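Side-chain contact in translation initiation factor eIF-2B (Pyrococcus horikoshii, PDB 1VB5), which probably catalyses the exchange of GDP for GTP on initiation factor 2, as a regulatory subunit of the archaeal factor aIF2B: residues B[96-99]-B[100-104]. Sequence-based numbering, arbitrary orientation.
Sequences KREL and ASIGA
I102 lays its CG1-CD1 arm against the carboxylate of E98 one turn earlier, an i to i+4 pair on an α-helix, the long helix 78-106 that leads into the first strand, 111-115, of the Rossmann-like sheet. Residues four apart come onto the same side of a helix, and here that side packs I102 on I263 of strand 261-264 and E98 on E265 just beyond it. Only OE2 does the touching: it stands 3.8 Å from both CG1 and CD1 of I102. The two side chains slant across each other. E98 starts with CG anti to the backbone N (chi1 -172°) and then bends at chi2, which turns OE2 toward the arm. Beneath this pair, CG1 of I102 also rests 3.3 Å from the main-chain O of E98, the same oxygen that accepts the I102 N-H at 3.2 Å. Cutting I102 back to an alanine is likely to open a gap against I263 and leave OE2 of E98 without its aliphatic neighbour. One residue on from E98, the buried L99 reaches I263 as well as T121 and I125 of helix 120-131; next, A100, whose CB sits 3.3 Å from O of K96, packs on T128. OG of S101 accepts a hydrogen bond from NH2 of R132. G103 N donates a hydrogen bond to O of L99 (2.8 Å), almost in line with that carbonyl (C=O...N 165°).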
# COMPACT_ATOMS: atom_id res chain seq x y z
N LYS B 96 -2.10 17.38 -23.29
CA LYS B 96 -2.21 17.58 -21.85
C LYS B 96 -3.17 18.71 -21.50
O LYS B 96 -4.00 18.57 -20.61
CB LYS B 96 -0.84 17.85 -21.22
CG LYS B 96 -0.86 17.95 -19.69
CD LYS B 96 0.53 18.22 -19.11
CE LYS B 96 1.49 17.07 -19.38
NZ LYS B 96 2.88 17.34 -18.90
N ARG B 97 -3.06 19.84 -22.21
CA ARG B 97 -3.93 20.98 -21.96
C ARG B 97 -5.40 20.66 -22.21
O ARG B 97 -6.27 20.99 -21.39
CB ARG B 97 -3.51 22.16 -22.84
CG ARG B 97 -2.35 22.98 -22.29
CD ARG B 97 -2.80 23.76 -21.06
NE ARG B 97 -1.73 24.55 -20.44
CZ ARG B 97 -1.92 25.42 -19.46
NH1 ARG B 97 -3.14 25.63 -18.97
NH2 ARG B 97 -0.89 26.09 -18.96
N GLU B 98 -5.68 20.00 -23.33
CA GLU B 98 -7.06 19.65 -23.66
C GLU B 98 -7.62 18.60 -22.71
O GLU B 98 -8.79 18.66 -22.32
CB GLU B 98 -7.13 19.15 -25.11
CG GLU B 98 -8.55 18.94 -25.62
CD GLU B 98 -9.47 20.11 -25.29
OE1 GLU B 98 -9.01 21.27 -25.40
OE2 GLU B 98 -10.64 19.88 -24.94
N LEU B 99 -6.79 17.63 -22.33
CA LEU B 99 -7.24 16.58 -21.42
C LEU B 99 -7.56 17.23 -20.07
O LEU B 99 -8.58 16.92 -19.45
CB LEU B 99 -6.15 15.51 -21.27
CG LEU B 99 -6.51 14.17 -20.61
CD1 LEU B 99 -5.36 13.19 -20.81
CD2 LEU B 99 -6.79 14.36 -19.12
N ALA B 100 -6.69 18.14 -19.64
CA ALA B 100 -6.88 18.83 -18.36
C ALA B 100 -8.23 19.54 -18.31
O ALA B 100 -8.95 19.46 -17.31
CB ALA B 100 -5.75 19.84 -18.13
N SER B 101 -8.57 20.23 -19.40
CA SER B 101 -9.84 20.95 -19.47
C SER B 101 -11.03 20.02 -19.33
O SER B 101 -12.03 20.36 -18.69
CB SER B 101 -9.93 21.72 -20.79
OG SER B 101 -11.18 22.39 -20.88
N ILE B 102 -10.93 18.85 -19.95
CA ILE B 102 -12.00 17.86 -19.90
C ILE B 102 -12.07 17.22 -18.51
O ILE B 102 -13.15 17.00 -17.97
CB ILE B 102 -11.79 16.78 -20.97
CG1 ILE B 102 -11.90 17.43 -22.36
CG2 ILE B 102 -12.81 15.65 -20.79
CD1 ILE B 102 -11.59 16.50 -23.51
N GLY B 103 -10.90 16.92 -17.93
CA GLY B 103 -10.87 16.33 -16.61
C GLY B 103 -11.41 17.26 -15.55
O GLY B 103 -12.16 16.85 -14.67
N ALA B 104 -11.02 18.53 -15.63
CA ALA B 104 -11.47 19.54 -14.67
C ALA B 104 -12.99 19.66 -14.70
O ALA B 104 -13.63 19.86 -13.67
CB ALA B 104 -10.83 20.89 -14.98